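Local coordinates for protein 5-cytosine DNA methyltransferase (Entamoeba histolytica, PDB 3QV2) that binds S-adenosyl-L-homocysteine, the spent form of the methyl donor, and probably methylates carbon 5 of cytosine in DNA or tRNA, as a DNMT2-type enzyme, at residues Gln8-Val13 and Asn35-Pro40; Tyr27-Ile32 and Val313-Met318. All coordinates share one frame; numbering follows the deposited sequence.

Contact 1: residues Gln8-Val13 and Asn35-Pro40; sequences QKQVNV and NATFIP. With SO4 (sulfate ion), chain D.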
ATOM      1  N   GLN A   8      18.010  -3.504 -22.823  1.00 64.59           N
ATOM      2  CA  GLN A   8      17.804  -4.783 -23.492  1.00 65.45           C
ATOM      3  C   GLN A   8      16.752  -5.628 -22.787  1.00 62.67           C
ATOM      4  O   GLN A   8      15.697  -5.920 -23.352  1.00 63.83           O
ATOM      5  CB  GLN A   8      19.114  -5.569 -23.577  1.00 67.86           C
ATOM      6  CG  GLN A   8      18.943  -6.994 -24.097  1.00 68.89           C
ATOM      7  CD  GLN A   8      18.460  -7.039 -25.536  1.00 69.82           C
ATOM      8  OE1 GLN A   8      18.626  -6.079 -26.289  1.00 70.37           O
ATOM      9  NE2 GLN A   8      17.856  -8.158 -25.923  1.00 69.44           N
ATOM     10  N   LYS A   9      17.048  -6.029 -21.554  1.00 64.01           N
ATOM     11  CA  LYS A   9      16.129  -6.866 -20.794  1.00 60.77           C
ATOM     12  C   LYS A   9      14.867  -6.086 -20.445  1.00 49.95           C
ATOM     13  O   LYS A   9      14.891  -4.858 -20.357  1.00 49.51           O
ATOM     14  CB  LYS A   9      16.791  -7.411 -19.528  1.00 65.02           C
ATOM     15  CG  LYS A   9      16.167  -8.707 -19.042  1.00 67.38           C
ATOM     16  CD  LYS A   9      16.323  -9.800 -20.091  1.00 70.30           C
ATOM     17  CE  LYS A   9      15.201 -10.817 -20.014  1.00 71.68           C
ATOM     18  NZ  LYS A   9      13.881 -10.183 -20.292  1.00 72.30           N
ATOM     19  N   GLN A  10      13.767  -6.802 -20.245  1.00 41.40           N
ATOM     20  CA  GLN A  10      12.477  -6.158 -20.041  1.00 36.21           C
ATOM     21  C   GLN A  10      11.770  -6.659 -18.785  1.00 27.81           C
ATOM     22  O   GLN A  10      11.982  -7.791 -18.346  1.00 21.11           O
ATOM     23  CB  GLN A  10      11.589  -6.368 -21.269  1.00 41.19           C
ATOM     24  CG  GLN A  10      10.313  -5.547 -21.271  1.00 48.28           C
ATOM     25  CD  GLN A  10       9.527  -5.706 -22.557  1.00 51.70           C
ATOM     26  OE1 GLN A  10       8.435  -5.157 -22.703  1.00 51.65           O
ATOM     27  NE2 GLN A  10      10.081  -6.463 -23.498  1.00 52.89           N
ATOM     28  N   VAL A  11      10.933  -5.802 -18.211  1.00 21.87           N
ATOM     29  CA  VAL A  11      10.150  -6.161 -17.037  1.00 17.56           C
ATOM     30  C   VAL A  11       8.660  -6.144 -17.360  1.00 19.06           C
ATOM     31  O   VAL A  11       8.064  -5.081 -17.528  1.00 20.30           O
ATOM     32  CB  VAL A  11      10.423  -5.207 -15.858  1.00 14.93           C
ATOM     33  CG1 VAL A  11       9.495  -5.522 -14.694  1.00 12.52           C
ATOM     34  CG2 VAL A  11      11.877  -5.303 -15.426  1.00 10.56           C
ATOM     35  N   ASN A  12       8.067  -7.329 -17.452  1.00 16.57           N
ATOM     36  CA  ASN A  12       6.643  -7.456 -17.728  1.00 13.83           C
ATOM     37  C   ASN A  12       5.900  -7.950 -16.492  1.00 12.67           C
ATOM     38  O   ASN A  12       6.068  -9.095 -16.072  1.00 10.32           O
ATOM     39  CB  ASN A  12       6.413  -8.397 -18.910  1.00 15.47           C
ATOM     40  CG  ASN A  12       7.198  -7.984 -20.140  1.00 17.86           C
ATOM     41  OD1 ASN A  12       8.003  -8.752 -20.666  1.00 20.69           O
ATOM     42  ND2 ASN A  12       6.973  -6.758 -20.599  1.00 14.38           N
ATOM     43  N   VAL A  13       5.076  -7.080 -15.916  1.00 15.85           N
ATOM     44  CA  VAL A  13       4.491  -7.338 -14.605  1.00 15.95           C
ATOM     45  C   VAL A  13       3.006  -7.683 -14.648  1.00 16.70           C
ATOM     46  O   VAL A  13       2.223  -7.022 -15.330  1.00 17.45           O
ATOM     47  CB  VAL A  13       4.664  -6.117 -13.674  1.00 12.95           C
ATOM     48  CG1 VAL A  13       4.188  -6.451 -12.268  1.00  8.30           C
ATOM     49  CG2 VAL A  13       6.113  -5.658 -13.654  1.00 11.02           C
ATOM     50  N   ASN A  35      12.098   0.301 -18.710  1.00 42.60           N
ATOM     51  CA  ASN A  35      10.715   0.429 -19.152  1.00 45.66           C
ATOM     52  C   ASN A  35       9.969  -0.882 -18.941  1.00 42.44           C
ATOM     53  O   ASN A  35      10.482  -1.956 -19.257  1.00 45.51           O
ATOM     54  CB  ASN A  35      10.643   0.875 -20.611  1.00 50.47           C
ATOM     55  CG  ASN A  35      11.173   2.283 -20.814  1.00 57.57           C
ATOM     56  OD1 ASN A  35      12.350   2.478 -21.117  1.00 59.67           O
ATOM     57  ND2 ASN A  35      10.305   3.273 -20.640  1.00 56.19           N
ATOM     58  N   ALA A  36       8.762  -0.793 -18.394  1.00 36.25           N
ATOM     59  CA  ALA A  36       8.002  -1.987 -18.045  1.00 30.18           C
ATOM     60  C   ALA A  36       6.552  -1.919 -18.511  1.00 28.00           C
ATOM     61  O   ALA A  36       6.036  -0.845 -18.824  1.00 30.20           O
ATOM     62  CB  ALA A  36       8.066  -2.229 -16.541  1.00 29.56           C
ATOM     63  N   THR A  37       5.907  -3.080 -18.564  1.00 24.07           N
ATOM     64  CA  THR A  37       4.485  -3.166 -18.870  1.00 23.55           C
ATOM     65  C   THR A  37       3.749  -3.746 -17.669  1.00 22.48           C
ATOM     66  O   THR A  37       4.316  -4.525 -16.902  1.00 21.47           O
ATOM     67  CB  THR A  37       4.218  -4.059 -20.094  1.00 25.50           C
ATOM     68  OG1 THR A  37       4.643  -5.399 -19.812  1.00 26.90           O
ATOM     69  CG2 THR A  37       4.968  -3.536 -21.312  1.00 26.95           C
ATOM     70  N   PHE A  38       2.486  -3.367 -17.508  1.00 21.70           N
ATOM     71  CA  PHE A  38       1.698  -3.820 -16.368  1.00 19.51           C
ATOM     72  C   PHE A  38       0.337  -4.371 -16.788  1.00 19.97           C
ATOM     73  O   PHE A  38      -0.373  -3.757 -17.582  1.00 22.19           O
ATOM     74  CB  PHE A  38       1.510  -2.680 -15.364  1.00 18.18           C
ATOM     75  CG  PHE A  38       2.790  -2.207 -14.729  1.00 18.11           C
ATOM     76  CD1 PHE A  38       3.215  -2.733 -13.520  1.00 16.88           C
ATOM     77  CD2 PHE A  38       3.565  -1.234 -15.338  1.00 16.46           C
ATOM     78  CE1 PHE A  38       4.390  -2.300 -12.934  1.00 13.16           C
ATOM     79  CE2 PHE A  38       4.741  -0.797 -14.758  1.00 16.76           C
ATOM     80  CZ  PHE A  38       5.153  -1.330 -13.554  1.00 13.92           C
ATOM     81  N   ILE A  39      -0.014  -5.537 -16.253  1.00 18.21           N
ATOM     82  CA  ILE A  39      -1.337  -6.120 -16.462  1.00 19.77           C
ATOM     83  C   ILE A  39      -2.031  -6.308 -15.117  1.00 20.91           C
ATOM     84  O   ILE A  39      -1.811  -7.306 -14.431  1.00 22.01           O
ATOM     85  CB  ILE A  39      -1.275  -7.473 -17.197  1.00 20.67           C
ATOM     86  CG1 ILE A  39      -0.749  -7.288 -18.623  1.00 25.52           C
ATOM     87  CG2 ILE A  39      -2.649  -8.116 -17.239  1.00 19.94           C
ATOM     88  CD1 ILE A  39       0.747  -7.082 -18.711  1.00 24.78           C
ATOM     89  N   PRO A  40      -2.872  -5.338 -14.738  1.00 21.40           N
ATOM     90  CA  PRO A  40      -3.547  -5.297 -13.437  1.00 19.04           C
ATOM     91  C   PRO A  40      -4.755  -6.227 -13.354  1.00 16.85           C
ATOM     92  O   PRO A  40      -5.543  -6.303 -14.297  1.00 15.01           O
ATOM     93  CB  PRO A  40      -4.005  -3.841 -13.339  1.00 20.78           C
ATOM     94  CG  PRO A  40      -4.224  -3.433 -14.750  1.00 21.18           C
ATOM     95  CD  PRO A  40      -3.186  -4.158 -15.561  1.00 20.70           C
TER
HETATM   96  S   SO4 D 325      11.713 -12.983 -20.204  1.00 68.91           S
HETATM   97  O1  SO4 D 325      10.261 -13.050 -20.067  1.00 67.38           O
HETATM   98  O2  SO4 D 325      12.314 -12.499 -18.965  1.00 65.97           O
HETATM   99  O3  SO4 D 325      12.223 -14.320 -20.500  1.00 71.40           O
HETATM  100  O4  SO4 D 325      12.052 -12.070 -21.292  1.00 68.89           O

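Contact 2: residues Tyr27-Ile32 and Val313-Met318; sequences YERSSI and VIAQLM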
ATOM      1  N   TYR A  27       7.179   1.281  -8.694  1.00 19.39           N
ATOM      2  CA  TYR A  27       8.168   0.919  -9.702  1.00 17.57           C
ATOM      3  C   TYR A  27       8.514   2.112 -10.584  1.00 18.59           C
ATOM      4  O   TYR A  27       9.683   2.369 -10.866  1.00 19.36           O
ATOM      5  CB  TYR A  27       7.661  -0.236 -10.570  1.00 14.76           C
ATOM      6  CG  TYR A  27       8.649  -0.678 -11.628  1.00 17.21           C
ATOM      7  CD1 TYR A  27       9.583  -1.670 -11.362  1.00 15.68           C
ATOM      8  CD2 TYR A  27       8.652  -0.099 -12.892  1.00 17.99           C
ATOM      9  CE1 TYR A  27      10.491  -2.076 -12.324  1.00 16.71           C
ATOM     10  CE2 TYR A  27       9.557  -0.497 -13.860  1.00 19.10           C
ATOM     11  CZ  TYR A  27      10.472  -1.486 -13.571  1.00 19.42           C
ATOM     12  OH  TYR A  27      11.375  -1.889 -14.527  1.00 21.06           O
ATOM     13  N   GLU A  28       7.491   2.840 -11.016  1.00 17.28           N
ATOM     14  CA  GLU A  28       7.680   3.949 -11.945  1.00 22.13           C
ATOM     15  C   GLU A  28       8.448   5.120 -11.332  1.00 26.06           C
ATOM     16  O   GLU A  28       9.135   5.853 -12.043  1.00 27.77           O
ATOM     17  CB  GLU A  28       6.333   4.419 -12.506  1.00 22.31           C
ATOM     18  CG  GLU A  28       5.652   3.405 -13.415  1.00 24.36           C
ATOM     19  CD  GLU A  28       4.367   3.934 -14.024  1.00 28.21           C
ATOM     20  OE1 GLU A  28       3.943   5.045 -13.642  1.00 31.93           O
ATOM     21  OE2 GLU A  28       3.784   3.241 -14.886  1.00 28.15           O
ATOM     22  N   ARG A  29       8.332   5.298 -10.020  1.00 21.89           N
ATOM     23  CA  ARG A  29       9.033   6.393  -9.353  1.00 20.94           C
ATOM     24  C   ARG A  29      10.427   5.972  -8.899  1.00 21.02           C
ATOM     25  O   ARG A  29      11.256   6.814  -8.556  1.00 22.37           O
ATOM     26  CB  ARG A  29       8.226   6.931  -8.164  1.00 20.93           C
ATOM     27  CG  ARG A  29       8.201   6.013  -6.953  1.00 21.58           C
ATOM     28  CD  ARG A  29       7.740   6.752  -5.702  1.00 22.57           C
ATOM     29  NE  ARG A  29       8.665   7.823  -5.341  1.00 24.12           N
ATOM     30  CZ  ARG A  29       8.304   9.078  -5.096  1.00 23.42           C
ATOM     31  NH1 ARG A  29       7.027   9.431  -5.164  1.00 19.52           N
ATOM     32  NH2 ARG A  29       9.221   9.982  -4.780  1.00 26.87           N
ATOM     33  N   SER A  30      10.683   4.667  -8.900  1.00 22.14           N
ATOM     34  CA  SER A  30      11.983   4.149  -8.488  1.00 21.39           C
ATOM     35  C   SER A  30      13.058   4.469  -9.525  1.00 22.74           C
ATOM     36  O   SER A  30      12.761   4.999 -10.596  1.00 20.31           O
ATOM     37  CB  SER A  30      11.917   2.640  -8.250  1.00 19.71           C
ATOM     38  OG  SER A  30      11.875   1.929  -9.473  1.00 20.83           O
ATOM     39  N   SER A  31      14.304   4.137  -9.205  1.00 22.56           N
ATOM     40  CA  SER A  31      15.422   4.428 -10.094  1.00 24.01           C
ATOM     41  C   SER A  31      15.804   3.220 -10.946  1.00 25.29           C
ATOM     42  O   SER A  31      16.852   3.215 -11.595  1.00 25.55           O
ATOM     43  CB  SER A  31      16.635   4.901  -9.292  1.00 24.14           C
ATOM     44  OG  SER A  31      17.122   3.868  -8.455  1.00 24.57           O
ATOM     45  N   ILE A  32      14.955   2.200 -10.940  1.00 23.44           N
ATOM     46  CA  ILE A  32      15.196   1.003 -11.734  1.00 27.65           C
ATOM     47  C   ILE A  32      15.411   1.373 -13.201  1.00 33.94           C
ATOM     48  O   ILE A  32      16.293   0.834 -13.869  1.00 36.50           O
ATOM     49  CB  ILE A  32      14.036  -0.001 -11.594  1.00 25.12           C
ATOM     50  CG1 ILE A  32      13.899  -0.448 -10.138  1.00 23.26           C
ATOM     51  CG2 ILE A  32      14.248  -1.197 -12.505  1.00 27.76           C
ATOM     52  CD1 ILE A  32      12.831  -1.494  -9.913  1.00 20.96           C
ATOM     53  N   VAL A 313       8.446   3.726   0.213  1.00 13.07           N
ATOM     54  CA  VAL A 313       9.131   2.555   0.746  1.00 11.34           C
ATOM     55  C   VAL A 313       9.318   1.469  -0.309  1.00 15.57           C
ATOM     56  O   VAL A 313      10.420   0.947  -0.491  1.00 17.04           O
ATOM     57  CB  VAL A 313       8.365   1.955   1.942  1.00 12.45           C
ATOM     58  CG1 VAL A 313       9.036   0.679   2.416  1.00 10.09           C
ATOM     59  CG2 VAL A 313       8.270   2.967   3.073  1.00 12.62           C
ATOM     60  N   ILE A 314       8.236   1.131  -1.001  1.00 15.64           N
ATOM     61  CA  ILE A 314       8.267   0.062  -1.990  1.00 15.42           C
ATOM     62  C   ILE A 314       9.247   0.362  -3.122  1.00 16.67           C
ATOM     63  O   ILE A 314       9.874  -0.547  -3.666  1.00 16.17           O
ATOM     64  CB  ILE A 314       6.867  -0.210  -2.573  1.00 13.79           C
ATOM     65  CG1 ILE A 314       5.905  -0.636  -1.463  1.00  9.40           C
ATOM     66  CG2 ILE A 314       6.938  -1.277  -3.650  1.00 14.00           C
ATOM     67  CD1 ILE A 314       4.517  -0.976  -1.957  1.00  9.11           C
ATOM     68  N   ALA A 315       9.379   1.636  -3.472  1.00 15.84           N
ATOM     69  CA  ALA A 315      10.306   2.043  -4.521  1.00 16.49           C
ATOM     70  C   ALA A 315      11.725   1.605  -4.183  1.00 17.07           C
ATOM     71  O   ALA A 315      12.437   1.065  -5.029  1.00 15.74           O
ATOM     72  CB  ALA A 315      10.251   3.546  -4.733  1.00 17.56           C
ATOM     73  N   GLN A 316      12.131   1.836  -2.939  1.00 13.15           N
ATOM     74  CA  GLN A 316      13.472   1.467  -2.500  1.00 15.45           C
ATOM     75  C   GLN A 316      13.660  -0.046  -2.444  1.00 16.94           C
ATOM     76  O   GLN A 316      14.720  -0.559  -2.801  1.00 17.13           O
ATOM     77  CB  GLN A 316      13.792   2.089  -1.138  1.00 15.28           C
ATOM     78  CG  GLN A 316      13.893   3.603  -1.157  1.00 17.86           C
ATOM     79  CD  GLN A 316      14.604   4.152   0.062  1.00 19.90           C
ATOM     80  OE1 GLN A 316      15.336   3.435   0.742  1.00 21.12           O
ATOM     81  NE2 GLN A 316      14.393   5.433   0.344  1.00 17.33           N
ATOM     82  N   LEU A 317      12.630  -0.755  -1.996  1.00 15.57           N
ATOM     83  CA  LEU A 317      12.707  -2.206  -1.865  1.00 16.60           C
ATOM     84  C   LEU A 317      12.717  -2.898  -3.226  1.00 17.40           C
ATOM     85  O   LEU A 317      13.359  -3.933  -3.399  1.00 18.28           O
ATOM     86  CB  LEU A 317      11.555  -2.729  -1.004  1.00 15.24           C
ATOM     87  CG  LEU A 317      11.513  -2.159   0.416  1.00 14.63           C
ATOM     88  CD1 LEU A 317      10.358  -2.752   1.198  1.00 12.93           C
ATOM     89  CD2 LEU A 317      12.834  -2.412   1.129  1.00 16.74           C
ATOM     90  N   MET A 318      12.002  -2.325  -4.188  1.00 17.59           N
ATOM     91  CA  MET A 318      11.986  -2.865  -5.541  1.00 16.85           C
ATOM     92  C   MET A 318      13.348  -2.699  -6.204  1.00 18.72           C
ATOM     93  O   MET A 318      13.819  -3.594  -6.905  1.00 17.91           O
ATOM     94  CB  MET A 318      10.901  -2.195  -6.383  1.00 14.24           C
ATOM     95  CG  MET A 318       9.485  -2.639  -6.048  1.00  6.82           C
ATOM     96  SD  MET A 318       8.269  -1.923  -7.169  1.00 16.45           S
ATOM     97  CE  MET A 318       6.791  -2.817  -6.693  1.00  6.72           C
TER

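Contact 1: residues Gln8-Val13 and Asn35-Pro40
The Phe38 ring lies alongside Val13, the two side chains pointing the same way; Val13 CB meets the ring obliquely at Phe38 CD1 (3.7 Å), and Val13 CG2 sits beside CE1. With chi1 -65°, Phe38 CG stands anti to its own carbonyl carbon, which lays the ring on the sheet face it shares with Val13. The other flat groups are the amide of Asn12, on the face it shares with Thr37, and that of Gln10, which reaches in from the loop before the strand. Asn12 ND2 gives one hydrogen to Thr37 OG1 (2.8 Å), tilted 15° from the amide plane, and the other to Gln10 OE1 (3.0 Å), close to that plane. The Gln10 carbonyl receives it from above its own plane rather than on a lone pair. Two bonds thus fix the rotation of the Asn12 amide. The backbones run parallel: Val11 O accepts from Thr37 N (3.1 Å), Val13 N donates to Thr37 O (2.8 Å), and Val13 O accepts from Ile39 N (2.8 Å). At the exposed N-terminal end, the poorly ordered Lys9 hydrogen-bonds through NZ to a sulfate, probably from the crystallisation liquor, that Asn78 and Lys124 also bind. With helix 22-29 the two strands form the first beta-alpha-beta unit of the Rossmann-like class I methyltransferase fold. Strand 36-41 is outermost in this chain's sheet, whereas strand 11-16 has strand 79-82 on its other side. Helix 22-29 lies over the face of Val11, Ala36 and Phe38 through Tyr27 and Arg24, and Tyr51 of helix 45-55 also touches Phe38.

Contact 2: residues Tyr27-Ile32 and Val313-Met318
Met318 reaches over to Tyr27 with its sulfur, SD lying 3.8 Å from Tyr27 CB and 3.7 Å from Tyr27 N. The sulfur lies at the edge of the phenol ring, near its plane, and its short contacts are with the backbone and CB of the tyrosine. Extended beyond CG, the methionine chain (chi2 -175°) spans the gap between the two backbones. Closer to its own helix, Met318 is met by Ile32, whose CD1 packs 4.1 Å from Met318 CB and beside the carbonyl Met318 O. Helix 22-29, the first crossover helix of the Rossmann-like methyltransferase domain, ends here against helix 311-321, a late part of the chain brought back beside the start of the fold. Small side chains let the CA atoms of Ser30 and Ala315 come within 4.8 Å, the nearest such pair across the two segments; Ser30 CB rests 3.6 Å from Ala315 O. No hydrogen bond crosses between the two segments. Ser30 OG instead turns back to Tyr27 O (2.6 Å), which Ser30 N also reaches from the same face of the carbonyl plane, and this double grip secures the turn leaving the helix. At the exposed side of the contact, the aliphatic part of Arg29 lies against the methyl of Ala315, Arg29 CG to Ala315 CB 3.9 Å, while NH1 continues to the carbonyl of Gly284.

Helix 22-29 ties the two contacts together, for it connects the paired strands of contact 1 and packs on helix 311-321 in contact 2. Tyr27 belongs to the second but serves both: its ring touches Ala36 and Phe38, and its hydroxyl lies by Val11 while bonding to the carbonyl of Ile34. Contact 1 is partly buried at the sheet's margin, its centre about 20 Å from the chain's centre; backbone bonds and an amide-to-hydroxyl bond hold it, with Val13 packed on Phe38. Contact 2 is deeper, centre to centre about 13 Å, and joins its segments by van der Waals packing without a hydrogen bond between them, although Ser31 N bonds to Glu319 just beyond. The side chains of Phe38 and Met318 lie about 11 and 9 Å from bound S-adenosyl-L-homocysteine.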